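Local coordinates for protein 3-methylaspartate ammonia-lyase (Citrobacter amalonaticus, PDB 1KKO) that catalyses the reversible anti elimination of ammonia from L-threo-3-methylaspartate to give mesaconate, with magnesium as cofactor, at residues E102-D107 against A113-K118; V130-S135 against C361-I366; G274-G279 against I285-A290; I330-L335 against L384-M389. One frame throughout, in Å; residues are numbered along the deposited sequence.

Interaction 1 of 4, residues E102-D107 against A113-K118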
loop_
_atom_site.group_PDB
_atom_site.type_symbol
_atom_site.label_atom_id
_atom_site.label_comp_id
_atom_site.label_asym_id
_atom_site.label_seq_id
_atom_site.Cartn_x
_atom_site.Cartn_y
_atom_site.Cartn_z
ATOM N N GLU A 102 -2.785 23.807 18.654
ATOM C CA GLU A 102 -2.223 25.041 18.127
ATOM C C GLU A 102 -1.556 25.802 19.277
ATOM O O GLU A 102 -2.118 25.934 20.368
ATOM C CB GLU A 102 -3.286 25.847 17.386
ATOM C CG GLU A 102 -3.741 25.079 16.149
ATOM C CD GLU A 102 -4.735 25.799 15.272
ATOM O OE1 GLU A 102 -4.888 25.364 14.101
ATOM O OE2 GLU A 102 -5.375 26.780 15.723
ATOM N N GLY A 103 -0.330 26.238 19.041
ATOM C CA GLY A 103 0.445 26.945 20.049
ATOM C C GLY A 103 1.217 26.037 20.981
ATOM O O GLY A 103 2.007 26.499 21.802
ATOM N N ARG A 104 1.006 24.729 20.871
ATOM C CA ARG A 104 1.670 23.780 21.747
ATOM C C ARG A 104 3.119 23.585 21.356
ATOM O O ARG A 104 3.451 23.481 20.170
ATOM C CB ARG A 104 0.934 22.441 21.715
ATOM C CG ARG A 104 1.602 21.281 22.428
ATOM C CD ARG A 104 0.679 20.065 22.498
ATOM N NE ARG A 104 -0.530 20.417 23.225
ATOM C CZ ARG A 104 -0.720 20.186 24.518
ATOM N NH1 ARG A 104 0.195 19.538 25.221
ATOM N NH2 ARG A 104 -1.842 20.594 25.088
ATOM N N ASP A 105 3.992 23.538 22.353
ATOM C CA ASP A 105 5.398 23.326 22.105
ATOM C C ASP A 105 5.672 21.856 21.815
ATOM O O ASP A 105 5.128 20.975 22.479
ATOM C CB ASP A 105 6.249 23.785 23.287
ATOM C CG ASP A 105 7.682 23.929 22.900
ATOM O OD1 ASP A 105 8.408 22.936 22.999
ATOM O OD2 ASP A 105 8.157 24.984 22.420
ATOM N N VAL A 106 6.529 21.592 20.833
ATOM C CA VAL A 106 6.848 20.228 20.434
ATOM C C VAL A 106 8.329 19.909 20.558
ATOM O O VAL A 106 8.814 18.964 19.968
ATOM C CB VAL A 106 6.343 19.909 18.988
ATOM C CG1 VAL A 106 4.846 19.913 18.946
ATOM C CG2 VAL A 106 6.924 20.890 17.993
ATOM N N ASP A 107 9.077 20.693 21.334
ATOM C CA ASP A 107 10.488 20.378 21.490
ATOM C C ASP A 107 10.685 18.995 22.092
ATOM O O ASP A 107 11.695 18.363 21.849
ATOM C CB ASP A 107 11.194 21.403 22.361
ATOM C CG ASP A 107 11.480 22.682 21.624
ATOM O OD1 ASP A 107 11.234 22.751 20.392
ATOM O OD2 ASP A 107 11.970 23.678 22.207
ATOM N N ALA A 113 2.421 13.529 24.428
ATOM C CA ALA A 113 1.799 12.218 24.238
ATOM C C ALA A 113 0.992 11.809 25.467
ATOM O O ALA A 113 -0.138 11.332 25.349
ATOM C CB ALA A 113 2.845 11.179 23.932
ATOM N N ARG A 114 1.567 12.012 26.653
ATOM C CA ARG A 114 0.868 11.695 27.892
ATOM C C ARG A 114 -0.382 12.547 28.078
ATOM O O ARG A 114 -1.432 12.050 28.490
ATOM C CB ARG A 114 1.788 11.889 29.090
ATOM C CG ARG A 114 2.810 10.787 29.265
ATOM C CD ARG A 114 3.511 10.864 30.619
ATOM N NE ARG A 114 4.463 11.969 30.657
ATOM C CZ ARG A 114 5.773 11.835 30.507
ATOM N NH1 ARG A 114 6.311 10.633 30.338
ATOM N NH2 ARG A 114 6.559 12.908 30.530
ATOM N N PHE A 115 -0.291 13.828 27.739
ATOM C CA PHE A 115 -1.429 14.710 27.904
ATOM C C PHE A 115 -2.624 14.204 27.123
ATOM O O PHE A 115 -3.711 14.052 27.661
ATOM C CB PHE A 115 -1.094 16.143 27.495
ATOM C CG PHE A 115 -2.286 17.040 27.455
ATOM C CD1 PHE A 115 -2.760 17.640 28.609
ATOM C CD2 PHE A 115 -2.961 17.266 26.276
ATOM C CE1 PHE A 115 -3.865 18.446 28.574
ATOM C CE2 PHE A 115 -4.074 18.070 26.244
ATOM C CZ PHE A 115 -4.519 18.664 27.401
ATOM N N PHE A 116 -2.423 13.917 25.841
ATOM C CA PHE A 116 -3.534 13.432 25.038
ATOM C C PHE A 116 -3.932 12.008 25.363
ATOM O O PHE A 116 -5.077 11.642 25.148
ATOM C CB PHE A 116 -3.237 13.598 23.544
ATOM C CG PHE A 116 -3.242 15.024 23.120
ATOM C CD1 PHE A 116 -4.429 15.715 23.014
ATOM C CD2 PHE A 116 -2.065 15.700 22.885
ATOM C CE1 PHE A 116 -4.438 17.052 22.657
ATOM C CE2 PHE A 116 -2.071 17.046 22.537
ATOM C CZ PHE A 116 -3.254 17.710 22.426
ATOM N N ASP A 117 -3.014 11.220 25.912
ATOM C CA ASP A 117 -3.350 9.841 26.223
ATOM C C ASP A 117 -4.319 9.730 27.388
ATOM O O ASP A 117 -5.020 8.727 27.486
ATOM C CB ASP A 117 -2.105 9.018 26.536
ATOM C CG ASP A 117 -2.260 7.580 26.129
ATOM O OD1 ASP A 117 -2.662 7.319 24.962
ATOM O OD2 ASP A 117 -2.000 6.653 26.907
ATOM N N LYS A 118 -4.344 10.747 28.254
ATOM C CA LYS A 118 -5.166 10.749 29.467
ATOM C C LYS A 118 -6.311 11.763 29.441
ATOM O O LYS A 118 -7.103 11.849 30.387
ATOM C CB LYS A 118 -4.280 11.038 30.675
ATOM C CG LYS A 118 -3.313 9.924 31.024
ATOM C CD LYS A 118 -2.015 10.011 30.261
ATOM C CE LYS A 118 -0.864 9.531 31.110
ATOM N NZ LYS A 118 -1.281 8.411 32.027
#

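Interaction 2 of 4, residues V130-S135 against C361-I366. With SO4 (sulfate ion), chain C.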
loop_
_atom_site.group_PDB
_atom_site.type_symbol
_atom_site.label_atom_id
_atom_site.label_comp_id
_atom_site.label_asym_id
_atom_site.label_seq_id
_atom_site.Cartn_x
_atom_site.Cartn_y
_atom_site.Cartn_z
ATOM N N VAL A 130 -7.696 8.050 17.924
ATOM C CA VAL A 130 -7.346 9.464 18.006
ATOM C C VAL A 130 -6.002 9.617 18.727
ATOM O O VAL A 130 -5.124 10.340 18.281
ATOM C CB VAL A 130 -8.447 10.266 18.705
ATOM C CG1 VAL A 130 -7.985 11.711 18.965
ATOM C CG2 VAL A 130 -9.704 10.228 17.876
ATOM N N ARG A 131 -5.837 8.929 19.846
ATOM C CA ARG A 131 -4.580 8.983 20.552
ATOM C C ARG A 131 -3.457 8.435 19.662
ATOM O O ARG A 131 -2.347 8.956 19.655
ATOM C CB ARG A 131 -4.687 8.192 21.841
ATOM C CG ARG A 131 -5.638 8.841 22.829
ATOM C CD ARG A 131 -5.710 8.090 24.112
ATOM N NE ARG A 131 -6.676 7.018 24.225
ATOM C CZ ARG A 131 -6.458 5.894 24.925
ATOM N NH1 ARG A 131 -5.269 5.618 25.488
ATOM N NH2 ARG A 131 -7.425 5.021 25.020
ATOM N N TYR A 132 -3.759 7.389 18.894
ATOM C CA TYR A 132 -2.787 6.811 17.976
ATOM C C TYR A 132 -2.329 7.855 16.952
ATOM O O TYR A 132 -1.133 8.096 16.791
ATOM C CB TYR A 132 -3.427 5.620 17.277
ATOM C CG TYR A 132 -2.539 4.703 16.480
ATOM C CD1 TYR A 132 -1.353 4.208 16.996
ATOM C CD2 TYR A 132 -2.931 4.277 15.206
ATOM C CE1 TYR A 132 -0.571 3.334 16.263
ATOM C CE2 TYR A 132 -2.168 3.385 14.476
ATOM C CZ TYR A 132 -0.980 2.909 15.013
ATOM O OH TYR A 132 -0.187 2.015 14.327
ATOM N N GLY A 133 -3.278 8.485 16.269
ATOM C CA GLY A 133 -2.929 9.460 15.251
ATOM C C GLY A 133 -2.279 10.722 15.788
ATOM O O GLY A 133 -1.321 11.222 15.215
ATOM N N LEU A 134 -2.824 11.271 16.867
ATOM C CA LEU A 134 -2.233 12.457 17.460
ATOM C C LEU A 134 -0.800 12.197 17.875
ATOM O O LEU A 134 0.089 13.000 17.628
ATOM C CB LEU A 134 -3.019 12.923 18.681
ATOM C CG LEU A 134 -4.418 13.474 18.439
ATOM C CD1 LEU A 134 -5.048 13.820 19.773
ATOM C CD2 LEU A 134 -4.396 14.700 17.534
ATOM N N SER A 135 -0.569 11.062 18.515
ATOM C CA SER A 135 0.764 10.762 19.017
ATOM C C SER A 135 1.770 10.555 17.876
ATOM O O SER A 135 2.937 10.940 17.981
ATOM C CB SER A 135 0.722 9.567 19.956
ATOM O OG SER A 135 0.426 8.379 19.264
ATOM N N CYS A 361 -4.225 -4.636 9.158
ATOM C CA CYS A 361 -4.353 -4.335 7.738
ATOM C C CYS A 361 -5.150 -3.053 7.517
ATOM O O CYS A 361 -5.033 -2.431 6.471
ATOM C CB CYS A 361 -5.036 -5.476 6.981
ATOM S SG CYS A 361 -6.695 -5.903 7.531
ATOM N N ASN A 362 -5.924 -2.638 8.514
ATOM C CA ASN A 362 -6.826 -1.508 8.364
ATOM C C ASN A 362 -6.259 -0.172 8.800
ATOM O O ASN A 362 -7.016 0.744 9.053
ATOM C CB ASN A 362 -8.140 -1.755 9.104
ATOM C CG ASN A 362 -9.229 -0.808 8.667
ATOM O OD1 ASN A 362 -9.365 -0.511 7.472
ATOM N ND2 ASN A 362 -10.019 -0.340 9.626
ATOM N N GLU A 363 -4.941 -0.041 8.862
ATOM C CA GLU A 363 -4.349 1.242 9.191
ATOM C C GLU A 363 -3.795 1.880 7.913
ATOM O O GLU A 363 -4.356 1.648 6.844
ATOM C CB GLU A 363 -3.401 1.171 10.394
ATOM C CG GLU A 363 -2.215 0.243 10.309
ATOM C CD GLU A 363 -1.478 0.227 11.642
ATOM O OE1 GLU A 363 -1.472 -0.816 12.337
ATOM O OE2 GLU A 363 -0.908 1.273 11.993
ATOM N N THR A 364 -2.766 2.721 8.007
ATOM C CA THR A 364 -2.360 3.528 6.854
ATOM C C THR A 364 -0.874 3.479 6.585
ATOM O O THR A 364 -0.096 2.929 7.341
ATOM C CB THR A 364 -2.741 5.007 7.023
ATOM O OG1 THR A 364 -1.864 5.621 7.987
ATOM C CG2 THR A 364 -4.151 5.180 7.539
ATOM N N GLU A 365 -0.483 4.093 5.478
ATOM C CA GLU A 365 0.917 4.182 5.123
ATOM C C GLU A 365 1.677 5.021 6.142
ATOM O O GLU A 365 2.818 4.716 6.473
ATOM C CB GLU A 365 1.094 4.685 3.683
ATOM C CG GLU A 365 1.226 6.187 3.444
ATOM C CD GLU A 365 -0.034 7.016 3.632
ATOM O OE1 GLU A 365 -1.011 6.557 4.258
ATOM O OE2 GLU A 365 -0.019 8.172 3.158
ATOM N N ILE A 366 1.043 6.071 6.650
ATOM C CA ILE A 366 1.689 6.935 7.631
ATOM C C ILE A 366 1.803 6.243 8.975
ATOM O O ILE A 366 2.837 6.323 9.625
ATOM C CB ILE A 366 0.929 8.267 7.780
ATOM C CG1 ILE A 366 1.084 9.090 6.505
ATOM C CG2 ILE A 366 1.414 9.027 9.010
ATOM C CD1 ILE A 366 0.339 10.383 6.492
HETATM S S SO4 C . -5.820 -7.366 11.438
HETATM O O1 SO4 C . -6.444 -6.155 12.026
HETATM O O2 SO4 C . -7.011 -8.221 11.072
HETATM O O3 SO4 C . -5.051 -7.019 10.248
HETATM O O4 SO4 C . -4.972 -8.129 12.385
#

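Interaction 3 of 4, residues G274-G279 against I285-A290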
loop_
_atom_site.group_PDB
_atom_site.type_symbol
_atom_site.label_atom_id
_atom_site.label_comp_id
_atom_site.label_asym_id
_atom_site.label_seq_id
_atom_site.Cartn_x
_atom_site.Cartn_y
_atom_site.Cartn_z
ATOM N N GLY A 274 -3.004 -16.923 18.979
ATOM C CA GLY A 274 -4.396 -17.060 19.358
ATOM C C GLY A 274 -4.919 -18.484 19.392
ATOM O O GLY A 274 -5.958 -18.773 18.821
ATOM N N PRO A 275 -4.241 -19.405 20.060
ATOM C CA PRO A 275 -4.718 -20.793 20.041
ATOM C C PRO A 275 -6.125 -20.977 20.619
ATOM O O PRO A 275 -6.868 -21.836 20.128
ATOM C CB PRO A 275 -3.678 -21.526 20.890
ATOM C CG PRO A 275 -3.076 -20.487 21.734
ATOM C CD PRO A 275 -2.994 -19.271 20.838
ATOM N N VAL A 276 -6.469 -20.183 21.627
ATOM C CA VAL A 276 -7.769 -20.255 22.276
ATOM C C VAL A 276 -8.279 -18.848 22.507
ATOM O O VAL A 276 -7.504 -17.894 22.499
ATOM C CB VAL A 276 -7.647 -20.955 23.646
ATOM C CG1 VAL A 276 -7.084 -22.338 23.485
ATOM C CG2 VAL A 276 -6.774 -20.121 24.570
ATOM N N ASP A 277 -9.590 -18.709 22.662
ATOM C CA ASP A 277 -10.196 -17.440 23.038
ATOM C C ASP A 277 -11.145 -17.714 24.204
ATOM O O ASP A 277 -12.276 -18.173 24.012
ATOM C CB ASP A 277 -10.947 -16.810 21.876
ATOM C CG ASP A 277 -11.579 -15.488 22.244
ATOM O OD1 ASP A 277 -11.531 -15.086 23.426
ATOM O OD2 ASP A 277 -12.168 -14.771 21.410
ATOM N N ALA A 278 -10.678 -17.428 25.413
ATOM C CA ALA A 278 -11.445 -17.671 26.631
ATOM C C ALA A 278 -12.526 -16.629 26.892
ATOM O O ALA A 278 -13.284 -16.767 27.852
ATOM C CB ALA A 278 -10.505 -17.756 27.817
ATOM N N GLY A 279 -12.592 -15.581 26.074
ATOM C CA GLY A 279 -13.683 -14.614 26.162
ATOM C C GLY A 279 -13.537 -13.472 27.139
ATOM O O GLY A 279 -14.406 -12.602 27.226
ATOM N N ILE A 285 -5.519 -15.245 30.084
ATOM C CA ILE A 285 -4.189 -15.346 30.671
ATOM C C ILE A 285 -3.993 -16.739 31.278
ATOM O O ILE A 285 -2.988 -17.414 31.021
ATOM C CB ILE A 285 -3.979 -14.241 31.724
ATOM C CG1 ILE A 285 -3.887 -12.879 31.025
ATOM C CG2 ILE A 285 -2.727 -14.512 32.561
ATOM C CD1 ILE A 285 -3.790 -11.724 31.964
ATOM N N ARG A 286 -4.977 -17.190 32.050
ATOM C CA ARG A 286 -4.875 -18.509 32.671
ATOM C C ARG A 286 -4.787 -19.631 31.634
ATOM O O ARG A 286 -3.995 -20.562 31.763
ATOM C CB ARG A 286 -6.047 -18.743 33.611
ATOM C CG ARG A 286 -5.816 -18.150 34.974
ATOM C CD ARG A 286 -6.883 -18.530 35.966
ATOM N NE ARG A 286 -8.129 -17.846 35.654
ATOM C CZ ARG A 286 -8.472 -16.650 36.111
ATOM N NH1 ARG A 286 -9.637 -16.124 35.756
ATOM N NH2 ARG A 286 -7.665 -15.968 36.917
HETATM N N MSE A 287 -5.583 -19.528 30.581
HETATM C CA MSE A 287 -5.579 -20.541 29.556
HETATM C C MSE A 287 -4.251 -20.622 28.803
HETATM O O MSE A 287 -3.714 -21.701 28.568
HETATM C CB MSE A 287 -6.682 -20.224 28.572
HETATM C CG MSE A 287 -6.640 -21.067 27.356
HETATM SE SE MSE A 287 -7.222 -22.860 27.667
HETATM C CE MSE A 287 -8.440 -22.619 29.101
ATOM N N LEU A 288 -3.720 -19.478 28.391
ATOM C CA LEU A 288 -2.451 -19.494 27.684
ATOM C C LEU A 288 -1.342 -20.029 28.587
ATOM O O LEU A 288 -0.482 -20.775 28.132
ATOM C CB LEU A 288 -2.090 -18.107 27.180
ATOM C CG LEU A 288 -3.016 -17.510 26.123
ATOM C CD1 LEU A 288 -2.433 -16.181 25.655
ATOM C CD2 LEU A 288 -3.206 -18.447 24.956
ATOM N N THR A 289 -1.374 -19.649 29.863
ATOM C CA THR A 289 -0.369 -20.118 30.819
ATOM C C THR A 289 -0.366 -21.637 30.871
ATOM O O THR A 289 0.676 -22.276 30.836
ATOM C CB THR A 289 -0.648 -19.534 32.210
ATOM O OG1 THR A 289 -0.544 -18.102 32.171
ATOM C CG2 THR A 289 0.401 -19.987 33.228
ATOM N N ALA A 290 -1.555 -22.215 30.941
ATOM C CA ALA A 290 -1.695 -23.663 30.962
ATOM C C ALA A 290 -1.192 -24.333 29.682
ATOM O O ALA A 290 -0.557 -25.379 29.732
ATOM C CB ALA A 290 -3.128 -24.046 31.241
#

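Interaction 4 of 4, residues I330-L335 against L384-M389. With SO4 (sulfate ion), chain C.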
loop_
_atom_site.group_PDB
_atom_site.type_symbol
_atom_site.label_atom_id
_atom_site.label_comp_id
_atom_site.label_asym_id
_atom_site.label_seq_id
_atom_site.Cartn_x
_atom_site.Cartn_y
_atom_site.Cartn_z
ATOM N N ILE A 330 1.500 -6.810 20.359
ATOM C CA ILE A 330 1.267 -5.429 20.748
ATOM C C ILE A 330 0.586 -4.837 19.506
ATOM O O ILE A 330 1.237 -4.491 18.520
ATOM C CB ILE A 330 2.628 -4.789 21.077
ATOM C CG1 ILE A 330 3.294 -5.537 22.249
ATOM C CG2 ILE A 330 2.506 -3.303 21.385
ATOM C CD1 ILE A 330 4.731 -5.127 22.494
ATOM N N LYS A 331 -0.740 -4.819 19.527
ATOM C CA LYS A 331 -1.519 -4.456 18.337
ATOM C C LYS A 331 -1.640 -2.943 18.348
ATOM O O LYS A 331 -2.534 -2.360 18.961
ATOM C CB LYS A 331 -2.865 -5.151 18.330
ATOM C CG LYS A 331 -3.566 -5.014 16.997
ATOM C CD LYS A 331 -4.788 -5.903 16.885
ATOM C CE LYS A 331 -5.161 -6.201 15.440
ATOM N NZ LYS A 331 -4.314 -7.264 14.868
ATOM N N THR A 332 -0.714 -2.310 17.644
ATOM C CA THR A 332 -0.415 -0.909 17.888
ATOM C C THR A 332 -1.583 0.070 18.017
ATOM O O THR A 332 -1.577 0.840 18.948
ATOM C CB THR A 332 0.660 -0.378 16.916
ATOM O OG1 THR A 332 0.197 -0.440 15.560
ATOM C CG2 THR A 332 1.955 -1.204 16.985
ATOM N N PRO A 333 -2.601 0.083 17.151
ATOM C CA PRO A 333 -3.638 1.114 17.318
ATOM C C PRO A 333 -4.378 0.981 18.644
ATOM O O PRO A 333 -4.871 1.958 19.184
ATOM C CB PRO A 333 -4.578 0.872 16.126
ATOM C CG PRO A 333 -3.782 0.093 15.152
ATOM C CD PRO A 333 -2.892 -0.781 15.991
ATOM N N ASP A 334 -4.459 -0.235 19.160
ATOM C CA ASP A 334 -5.190 -0.476 20.394
ATOM C C ASP A 334 -4.508 0.057 21.650
ATOM O O ASP A 334 -5.134 0.113 22.702
ATOM C CB ASP A 334 -5.440 -1.963 20.564
ATOM C CG ASP A 334 -6.437 -2.519 19.580
ATOM O OD1 ASP A 334 -7.402 -1.798 19.199
ATOM O OD2 ASP A 334 -6.320 -3.689 19.168
ATOM N N LEU A 335 -3.251 0.443 21.537
ATOM C CA LEU A 335 -2.529 0.979 22.685
ATOM C C LEU A 335 -2.739 2.477 22.831
ATOM O O LEU A 335 -2.283 3.054 23.797
ATOM C CB LEU A 335 -1.033 0.688 22.591
ATOM C CG LEU A 335 -0.654 -0.729 23.016
ATOM C CD1 LEU A 335 -0.836 -1.723 21.886
ATOM C CD2 LEU A 335 0.755 -0.766 23.560
ATOM N N LEU A 384 4.841 -6.484 12.199
ATOM C CA LEU A 384 3.896 -6.778 11.137
ATOM C C LEU A 384 4.086 -5.916 9.892
ATOM O O LEU A 384 4.215 -4.691 9.980
ATOM C CB LEU A 384 2.470 -6.579 11.648
ATOM C CG LEU A 384 1.325 -6.798 10.649
ATOM C CD1 LEU A 384 1.223 -8.266 10.240
ATOM C CD2 LEU A 384 0.020 -6.307 11.260
ATOM N N ILE A 385 4.077 -6.573 8.734
ATOM C CA ILE A 385 4.034 -5.884 7.450
ATOM C C ILE A 385 2.596 -5.395 7.258
ATOM O O ILE A 385 1.648 -6.171 7.234
ATOM C CB ILE A 385 4.489 -6.834 6.345
ATOM C CG1 ILE A 385 5.966 -7.166 6.530
ATOM C CG2 ILE A 385 4.241 -6.224 4.984
ATOM C CD1 ILE A 385 6.454 -8.334 5.724
ATOM N N LYS A 386 2.448 -4.090 7.147
ATOM C CA LYS A 386 1.146 -3.461 7.153
ATOM C C LYS A 386 1.242 -2.098 6.480
ATOM O O LYS A 386 2.344 -1.596 6.256
ATOM C CB LYS A 386 0.674 -3.311 8.606
ATOM C CG LYS A 386 1.468 -2.294 9.405
ATOM C CD LYS A 386 1.125 -2.335 10.883
ATOM C CE LYS A 386 1.678 -1.138 11.608
ATOM N NZ LYS A 386 1.231 -1.060 13.036
ATOM N N PRO A 387 0.113 -1.490 6.109
ATOM C CA PRO A 387 -1.227 -2.038 6.231
ATOM C C PRO A 387 -1.590 -2.813 4.970
ATOM O O PRO A 387 -0.719 -3.137 4.166
ATOM C CB PRO A 387 -2.060 -0.767 6.322
ATOM C CG PRO A 387 -1.383 0.135 5.363
ATOM C CD PRO A 387 0.086 -0.168 5.479
ATOM N N GLY A 388 -2.873 -3.121 4.823
ATOM C CA GLY A 388 -3.380 -3.777 3.633
ATOM C C GLY A 388 -3.354 -5.281 3.658
ATOM O O GLY A 388 -2.650 -5.903 4.446
HETATM N N MSE A 389 -4.141 -5.851 2.755
HETATM C CA MSE A 389 -4.196 -7.291 2.553
HETATM C C MSE A 389 -3.509 -7.716 1.266
HETATM O O MSE A 389 -3.458 -8.901 0.965
HETATM C CB MSE A 389 -5.634 -7.801 2.613
HETATM C CG MSE A 389 -6.152 -7.884 4.045
HETATM SE SE MSE A 389 -5.091 -9.114 5.134
HETATM C CE MSE A 389 -6.367 -9.659 6.403
HETATM S S SO4 C . -5.820 -7.366 11.438
HETATM O O1 SO4 C . -6.444 -6.155 12.026
HETATM O O2 SO4 C . -7.011 -8.221 11.072
HETATM O O3 SO4 C . -5.051 -7.019 10.248
HETATM O O4 SO4 C . -4.972 -8.129 12.385
#

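Interaction 1 of 4, residues E102-D107 against A113-K118
The guanidinium of Arg104 lies almost flat on the ring of Phe115. The two planes are 25° apart and the group centres are 4.6 Å apart. This is an offset stack and an off-centre cation-pi contact. Arg104 NH2 comes closest, 3.6 Å from Phe115 CE2, above the rim of the ring. Arg104 NH1 sits 4.0 Å from Phe115 CD2. Phe116 meets the same group at a steeper angle, with the planes 63° apart. Its CE2 lies over a face of the guanidinium, 3.8 Å from Arg104 NE. The neighbouring phenylalanines also touch each other. Phe115 CD2 is placed 3.6 Å above the ring plane of Phe116, over its centre. The chain of Arg104 runs straight out from the backbone and then bends at chi3 (-60°), which turns its flat end onto Phe115.

No hydrogen bond joins the segments. They belong to the N-terminal domain, whose sequence falls in the N-terminal family group of the enolase superfamily. Residues 102-107 link helix 86-101 to helix 110-118, so the contact lies across the connection between two successive helices.

Polar bonds hold the guanidinium in place. Arg104 NE donates to Leu100 O, near the end of helix 86-101, and NH1 donates to Asn112 OD1. Asn112 also holds the loop through Asp105 O. Within the loop, Asp105 OD1 accepts from Asp107 N at 2.9 Å, an Asx turn. Asp105 OD2 forms a salt bridge to Lys2. Phe116 is packed against Ile97 and Leu100 of helix 86-101 and against Leu134 and Leu138 of helix 128-146.

Interaction 2 of 4, residues V130-S135 against C361-I366
Tyr132 lies on a regular part of helix 128-146 and faces Glu363, which sits in an irregular loop that becomes helix 365-378 just after Thr364. The contact joins the N-terminal domain to the C-terminal TIM barrel. The loop follows barrel strand 354-357, so it belongs to the end of the barrel where the active site of this superfamily lies.

A single side-chain bond carries the contact. Tyr132 OH donates to Glu363 OE2 at 2.6 Å, a short bond. The hydroxyl comes in on the syn side of OE2, 16° out of the carboxylate plane. OE2 in turn sits at the edge of the tyrosine ring and in its plane, 3.4 Å from Tyr132 CZ. The ring and the carboxylate are turned 68° against each other, and the two side chains cross at about a right angle. Glu363 CG stands between its backbone N and carbonyl carbon (chi1 59°). From there the chain runs out extended to the tyrosine.

Both groups are buried and have further partners. Glu363 OE2 also bonds Ser367 OG, and OE1 accepts from Thr360 N and makes a salt bridge with Lys386. Tyr132 OH is also hydrogen-bonded to Thr332 OG1. This network holds the carboxylate at a fixed rotation.

Thr364 is the N-cap of helix 365-378. Glu365 forms a salt bridge to Arg404 of the second subunit, so the dimer interface is close by. Cys361 is assigned to the substrate site. A sulfate, probably from the crystallisation liquor, is bound there, and Cys361 N donates to its O3 at 2.7 Å.

Interaction 3 of 4, residues G274-G279 against I285-A290
One methyl of Leu288 meets both Pro275 and Val276. Its CD2 lies 3.8 Å from Pro275 CG and 4.0 Å from Val276 CG2. The side chains of Leu288 and Pro275 cross at about a right angle. Against Val276 the leucine slides past in the opposite direction. It does not leave the helix straight at the loop. With CG beside the backbone N (chi1 -65°), the branched end comes nearer. Met287, modelled as selenomethionine, points at Val276 and crosses it obliquely. Its modelled closeness there is too short for carbon atoms and is doubtful.

The contact is buried and apolar, with no hydrogen bond between the segments. Ile291 and residues of helix 251-260 also pack on Pro275 and Val276. Beyond them the loop is shaped by polar bonds. Asp277 OD1 accepts from Gly279 N at 2.9 Å, an Asx turn, and also from Trp309 NE1. Gln284 holds both Val276 O and Ala278 N. In the helix, Thr289 OG1 donates to Ile285 O at 2.8 Å. The backbone N of Thr289 reaches the same oxygen from the opposite face.

This is a beta-alpha unit of the TIM barrel: the loop after strand 270-273 folds back on helix 281-298, just past the magnesium ligand Glu273.

Interaction 4 of 4, residues I330-L335 against L384-M389
Lys386 NZ is gripped by Glu363 OE1 in a salt bridge and by Gly358 O in a hydrogen bond. It also comes within 2.8 Å of Thr332 OG1, but the angle there is poor for a hydrogen bond. Thr332 OG1 has its hydrogen-bond partner in Tyr132 OH. Lys386 and Thr332 reach toward each other tip to tip. The lysine leaves the backbone with CG between N and the carbonyl carbon (chi1 69°) and then runs extended, which carries its ammonium across to the other loop. Its side chain also touches Ala368 and Cys371 of helix 365-378. A cis peptide precedes Pro387.

Thr332 opens a short 3-10 turn. Next to it is Lys331, the proton acceptor of the reaction. Its chain bends at chi4 (80°), and NZ donates to O4 of a sulfate, probably from the crystallisation liquor, at 2.7 Å. Gly359 O and Gln329 OE1 also bond this nitrogen. Thr360, Cys361 and Gln172 bind the same sulfate.

Both segments are loops that follow barrel strands, 327-330 and 382-384. The first carries the catalytic lysine, and the second lies beside the substrate-binding residues, at the C-terminal ends of the strands, as in other TIM barrels of the enolase superfamily.

In the fold
Interactions 2 and 4 form one buried polar network near the middle of the chain, with centres about 9 Å apart. They share the sulfate site, and a salt bridge and a probable hydrogen bond join them. Interaction 1 lies further out, in the N-terminal domain. It is partly buried and relies on aromatic and cation-pi contacts. It reaches interaction 2 through the Asp117-Arg131 salt bridge and Phe116 on Leu134. Interaction 3 is buried but apolar and stands apart, about 11 Å from interaction 4 at the nearest atoms. Interactions 3 and 4 lie in the barrel, whereas interaction 2 bridges the two domains. Interactions 1 and 3 are local, each between a loop and the following helix.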